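Local coordinates for protein putative glucoamylase (PDB 4QT9) that probably hydrolyses glucose-containing saccharides as a glucoamylase-like enzyme with an alpha/alpha toroid fold, at residues Asn184-Trp188 and Asp199-His203; Arg107-Ala111 and Glu172-Tyr178. One frame throughout, in Å; residues are numbered along the deposited sequence. Where two conformers were deposited one is given.

Contact 1: residues Asn184-Trp188 and Asp199-His203; sequences NVLYW and DFPIH
Tyr187 and Pro201 face each other as an isolated antiparallel bridge, a non-hydrogen-bonded pair flanked by two backbone bonds. Ile202 N donates to Leu186 O at 2.9 Å, nearly straight at hydrogen (167°), and Trp188 N donates to Phe200 O at 3.0 Å. The chains run 119° apart, so they diverge on leaving the bridge.

Tyr187 can be followed outward. Its CB lies near Phe200 O; with CG opposite the carbonyl carbon (chi1 -77°), the ring swings over Pro201. Tyr187 CD2 comes 3.7 Å from Pro201 N. At the ring edge Tyr187 CE2 lies 3.6 Å from Asp199 OD1, while CZ sits near Pro201 CB. That CB stands over one face, 4.1 Å from the Tyr187 ring centroid, in a CH-pi contact. The phenol oxygen ends on Gln183 by a hydrogen bond. Val185 CG2 also packs on Pro201 CB, at 3.7 Å.

Beyond the bridge, Trp188 and Phe200 point the same way and form a T-shaped pair: the indole edge, led by CE3, meets the phenyl face, with the six-membered rings 5.1 Å apart between centroids. The Trp188 side chain lies about 4 Å from a bound acetate, probably from the crystallisation liquor.

One bridge thus closes the loop through strand 189-190, between helices 157-172 and 209-217, an inter-helix connection of the alpha/alpha toroid.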
# COMPACT_ATOMS: atom_id res chain seq x y z
N ASN A 184 -15.78 -9.12 18.01
CA ASN A 184 -15.72 -7.70 17.62
C ASN A 184 -14.29 -7.30 17.29
O ASN A 184 -13.68 -6.43 17.91
CB ASN A 184 -16.33 -6.81 18.70
CG ASN A 184 -17.82 -7.00 18.76
OD1 ASN A 184 -18.52 -7.04 17.74
ND2 ASN A 184 -18.33 -7.18 19.95
N VAL A 185 -13.75 -7.96 16.26
CA VAL A 185 -12.38 -7.80 15.75
C VAL A 185 -12.30 -8.54 14.42
O VAL A 185 -13.10 -9.46 14.19
CB VAL A 185 -11.34 -8.34 16.79
CG1 VAL A 185 -11.45 -9.87 16.96
CG2 VAL A 185 -9.90 -7.93 16.43
N LEU A 186 -11.35 -8.17 13.57
CA LEU A 186 -11.10 -8.87 12.31
C LEU A 186 -9.80 -9.64 12.41
O LEU A 186 -8.80 -9.08 12.85
CB LEU A 186 -11.05 -7.88 11.12
CG LEU A 186 -12.35 -7.19 10.77
CD1 LEU A 186 -12.10 -6.01 9.86
CD2 LEU A 186 -13.34 -8.18 10.14
N TYR A 187 -9.81 -10.90 11.99
CA TYR A 187 -8.60 -11.73 11.94
C TYR A 187 -7.94 -11.57 10.58
O TYR A 187 -8.61 -11.40 9.56
CB TYR A 187 -8.94 -13.20 12.22
CG TYR A 187 -9.17 -13.48 13.69
CD1 TYR A 187 -10.39 -13.18 14.29
CD2 TYR A 187 -8.17 -14.04 14.47
CE1 TYR A 187 -10.60 -13.41 15.65
CE2 TYR A 187 -8.37 -14.27 15.84
CZ TYR A 187 -9.59 -13.97 16.42
OH TYR A 187 -9.80 -14.22 17.75
N TRP A 188 -6.60 -11.60 10.56
CA TRP A 188 -5.82 -11.42 9.35
C TRP A 188 -6.03 -12.56 8.34
O TRP A 188 -6.18 -12.29 7.14
CB TRP A 188 -4.31 -11.32 9.72
CG TRP A 188 -3.45 -10.66 8.69
CD1 TRP A 188 -3.33 -11.00 7.37
CD2 TRP A 188 -2.46 -9.64 8.93
NE1 TRP A 188 -2.39 -10.21 6.76
CE2 TRP A 188 -1.81 -9.39 7.70
CE3 TRP A 188 -2.06 -8.91 10.08
CZ2 TRP A 188 -0.81 -8.41 7.57
CZ3 TRP A 188 -1.11 -7.92 9.94
CH2 TRP A 188 -0.50 -7.67 8.70
N ASP A 199 -4.16 -17.28 13.95
CA ASP A 199 -4.66 -16.56 15.12
C ASP A 199 -4.04 -15.14 15.28
O ASP A 199 -3.32 -14.87 16.25
CB ASP A 199 -4.39 -17.41 16.38
CG ASP A 199 -4.94 -16.83 17.66
OD1 ASP A 199 -6.11 -16.41 17.66
OD2 ASP A 199 -4.17 -16.76 18.66
N PHE A 200 -4.34 -14.25 14.33
CA PHE A 200 -3.84 -12.89 14.40
C PHE A 200 -5.02 -11.88 14.37
O PHE A 200 -5.34 -11.38 13.29
CB PHE A 200 -2.85 -12.60 13.25
CG PHE A 200 -1.92 -11.43 13.46
CD1 PHE A 200 -2.42 -10.16 13.74
CD2 PHE A 200 -0.55 -11.58 13.33
CE1 PHE A 200 -1.56 -9.08 13.94
CE2 PHE A 200 0.31 -10.49 13.51
CZ PHE A 200 -0.21 -9.24 13.81
N PRO A 201 -5.65 -11.54 15.52
CA PRO A 201 -6.70 -10.48 15.50
C PRO A 201 -6.01 -9.12 15.31
O PRO A 201 -4.98 -8.89 15.93
CB PRO A 201 -7.39 -10.63 16.85
CG PRO A 201 -6.39 -11.30 17.74
CD PRO A 201 -5.36 -11.99 16.90
N ILE A 202 -6.50 -8.23 14.42
CA ILE A 202 -5.77 -6.99 14.13
C ILE A 202 -6.19 -5.81 15.02
O ILE A 202 -7.34 -5.33 14.99
CB ILE A 202 -5.84 -6.63 12.62
CG1 ILE A 202 -5.11 -7.70 11.80
CG2 ILE A 202 -5.27 -5.24 12.32
CD1 ILE A 202 -5.73 -7.97 10.47
N HIS A 203 -5.21 -5.31 15.80
CA HIS A 203 -5.39 -4.18 16.68
C HIS A 203 -4.55 -3.02 16.16
O HIS A 203 -3.44 -3.24 15.68
CB HIS A 203 -5.01 -4.54 18.14
CG HIS A 203 -5.73 -5.74 18.69
ND1 HIS A 203 -7.11 -5.77 18.82
CD2 HIS A 203 -5.23 -6.92 19.14
CE1 HIS A 203 -7.40 -6.95 19.35
NE2 HIS A 203 -6.29 -7.67 19.56

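Contact 2: residues Arg107-Ala111 and Glu172-Tyr178; sequences RFHGA and EVDWDWY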
# COMPACT_ATOMS: atom_id res chain seq x y z
N ARG A 107 -10.10 -17.85 -4.07
CA ARG A 107 -10.73 -16.99 -3.06
C ARG A 107 -11.11 -17.84 -1.86
O ARG A 107 -11.37 -19.03 -2.02
CB ARG A 107 -11.98 -16.26 -3.59
CG ARG A 107 -11.79 -15.48 -4.87
CD ARG A 107 -13.04 -14.73 -5.29
NE ARG A 107 -13.25 -13.53 -4.47
CZ ARG A 107 -14.16 -12.60 -4.74
NH1 ARG A 107 -14.94 -12.71 -5.81
NH2 ARG A 107 -14.29 -11.54 -3.95
N PHE A 108 -11.15 -17.23 -0.67
CA PHE A 108 -11.44 -17.89 0.61
C PHE A 108 -12.41 -17.02 1.35
O PHE A 108 -12.04 -15.98 1.88
CB PHE A 108 -10.11 -18.12 1.38
CG PHE A 108 -9.07 -18.80 0.51
CD1 PHE A 108 -8.22 -18.05 -0.30
CD2 PHE A 108 -9.04 -20.19 0.38
CE1 PHE A 108 -7.31 -18.68 -1.16
CE2 PHE A 108 -8.12 -20.81 -0.46
CZ PHE A 108 -7.25 -20.05 -1.21
N HIS A 109 -13.70 -17.39 1.26
CA HIS A 109 -14.87 -16.66 1.78
C HIS A 109 -14.85 -15.25 1.15
O HIS A 109 -14.96 -14.25 1.85
CB HIS A 109 -14.91 -16.64 3.33
CG HIS A 109 -15.36 -17.93 3.91
ND1 HIS A 109 -16.70 -18.21 4.08
CD2 HIS A 109 -14.64 -18.99 4.33
CE1 HIS A 109 -16.75 -19.42 4.61
NE2 HIS A 109 -15.54 -19.94 4.77
N GLY A 110 -14.59 -15.21 -0.15
CA GLY A 110 -14.53 -13.97 -0.91
C GLY A 110 -13.24 -13.19 -0.81
O GLY A 110 -13.01 -12.29 -1.61
N ALA A 111 -12.39 -13.50 0.19
CA ALA A 111 -11.13 -12.80 0.38
C ALA A 111 -10.04 -13.41 -0.51
O ALA A 111 -10.06 -14.61 -0.82
CB ALA A 111 -10.70 -12.85 1.85
N GLU A 172 -18.70 -9.71 -3.17
CA GLU A 172 -18.43 -11.10 -2.82
C GLU A 172 -17.45 -11.23 -1.63
O GLU A 172 -17.40 -12.30 -1.02
CB GLU A 172 -17.91 -11.87 -4.04
CG GLU A 172 -19.05 -12.29 -4.96
CD GLU A 172 -18.66 -12.95 -6.27
OE1 GLU A 172 -17.54 -12.70 -6.78
OE2 GLU A 172 -19.51 -13.70 -6.82
N VAL A 173 -16.73 -10.16 -1.27
CA VAL A 173 -15.81 -10.28 -0.11
C VAL A 173 -16.60 -10.38 1.20
O VAL A 173 -17.26 -9.42 1.60
CB VAL A 173 -14.73 -9.17 0.02
CG1 VAL A 173 -13.76 -9.51 1.16
CG2 VAL A 173 -13.97 -8.99 -1.29
N ASP A 174 -16.49 -11.55 1.87
CA ASP A 174 -17.21 -11.76 3.14
C ASP A 174 -16.34 -11.31 4.33
O ASP A 174 -15.73 -12.14 5.02
CB ASP A 174 -17.66 -13.23 3.30
CG ASP A 174 -18.66 -13.47 4.45
OD1 ASP A 174 -18.82 -12.58 5.31
OD2 ASP A 174 -19.27 -14.55 4.48
N TRP A 175 -16.29 -9.97 4.57
CA TRP A 175 -15.48 -9.40 5.67
C TRP A 175 -15.95 -9.96 7.02
O TRP A 175 -15.13 -10.29 7.87
CB TRP A 175 -15.55 -7.86 5.69
CG TRP A 175 -15.30 -7.21 4.36
CD1 TRP A 175 -16.23 -6.91 3.41
CD2 TRP A 175 -14.02 -6.87 3.80
NE1 TRP A 175 -15.62 -6.35 2.31
CE2 TRP A 175 -14.26 -6.31 2.53
CE3 TRP A 175 -12.70 -6.93 4.28
CZ2 TRP A 175 -13.21 -5.85 1.70
CZ3 TRP A 175 -11.66 -6.49 3.46
CH2 TRP A 175 -11.92 -5.93 2.20
N ASP A 176 -17.29 -10.12 7.17
CA ASP A 176 -17.91 -10.58 8.40
C ASP A 176 -17.43 -11.98 8.79
O ASP A 176 -17.32 -12.26 9.97
CB ASP A 176 -19.43 -10.51 8.28
CG ASP A 176 -20.15 -10.89 9.55
OD1 ASP A 176 -20.35 -9.99 10.41
OD2 ASP A 176 -20.54 -12.07 9.69
N TRP A 177 -17.15 -12.85 7.81
CA TRP A 177 -16.63 -14.19 8.11
C TRP A 177 -15.35 -14.11 8.97
O TRP A 177 -15.15 -14.93 9.85
CB TRP A 177 -16.32 -14.96 6.81
CG TRP A 177 -15.60 -16.25 7.04
CD1 TRP A 177 -14.25 -16.45 7.04
CD2 TRP A 177 -16.19 -17.46 7.54
NE1 TRP A 177 -13.97 -17.74 7.43
CE2 TRP A 177 -15.14 -18.39 7.71
CE3 TRP A 177 -17.51 -17.88 7.78
CZ2 TRP A 177 -15.36 -19.71 8.13
CZ3 TRP A 177 -17.74 -19.19 8.18
CH2 TRP A 177 -16.67 -20.08 8.37
N TYR A 178 -14.48 -13.14 8.68
CA TYR A 178 -13.18 -12.98 9.31
C TYR A 178 -13.28 -12.42 10.75
O TYR A 178 -12.26 -12.18 11.37
CB TYR A 178 -12.28 -12.14 8.40
CG TYR A 178 -11.80 -12.94 7.20
CD1 TYR A 178 -12.65 -13.20 6.12
CD2 TYR A 178 -10.51 -13.47 7.16
CE1 TYR A 178 -12.24 -14.01 5.06
CE2 TYR A 178 -10.09 -14.26 6.09
CZ TYR A 178 -10.97 -14.56 5.05
OH TYR A 178 -10.58 -15.33 3.98
O HOH W 1 -18.60 -16.70 3.35
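His109 and Trp177 stack face to face where a type I' beta turn, Phe108 to Ala111, docks on the chain leaving helix 157-172: a loop-to-loop contact at the helix ends of the alpha/alpha toroid. The turn follows helix 88-104. The stack is nearly parallel, planes 5° apart, and the imidazole centroid lies 3.5 Å from that of the indole's five-membered ring. His109 NE2 reaches across toward the benzo side, 3.3 Å from Trp177 CE2. Trp177 presents its indole because CG is trans to the backbone N (chi1 172°), and Trp190 of strand 189-190 meets both rings edge-to-face. Replacing Trp177 by an alanine is likely to strip the imidazole face of its cover and leave His109 freer to turn.

The backbone at this tryptophan is held by an Asx motif, Asp174 OD1 accepting from Trp177 N from above the carboxylate plane. Asp174 also ties the loops by one backbone bond, its N donating to His109 O at 3.1 Å. Beside this bond Gly110, with positive phi, passes so near that its CA lies 3.3 Å from Glu172 O in a CA-H...O contact; a beta carbon there would collide with that oxygen. In one of the two conformers modelled for each residue, Arg107 NH1 pairs tentatively with Glu172 OE1 as a salt bridge of weak hydrogen-bond geometry, and Arg107 NH2 donates to Gly110 O.

Ala111 CB packs against the Tyr178 phenol, 3.6 Å from its CZ. Tyr178 OH donates to Phe108 O at 2.6 Å, from above the carbonyl plane, while Ala111 N, closing the turn, approaches that oxygen from the opposite face at 3.0 Å.

Overall arrangement
Contact 2 closes before contact 1 opens, so the two follow in series along the chain, with centres about 14 Å apart and on the same side of the chain's centre. The loop after helix 157-172 belongs to both: it supplies 172-178 to contact 2 and, a few residues later, 184-188 to contact 1. They touch directly, Tyr187 N lying 2.8 Å from Tyr178 O in a probable hydrogen bond, and Leu186 CD2 packing on Trp175 O. Helices 135-152 and 209-217 lie behind both contacts. Together they tie the loop after helix 157-172 to the loop after helix 88-104 and the loop before helix 209-217, with centres 19 and 20 Å from the centre of the chain.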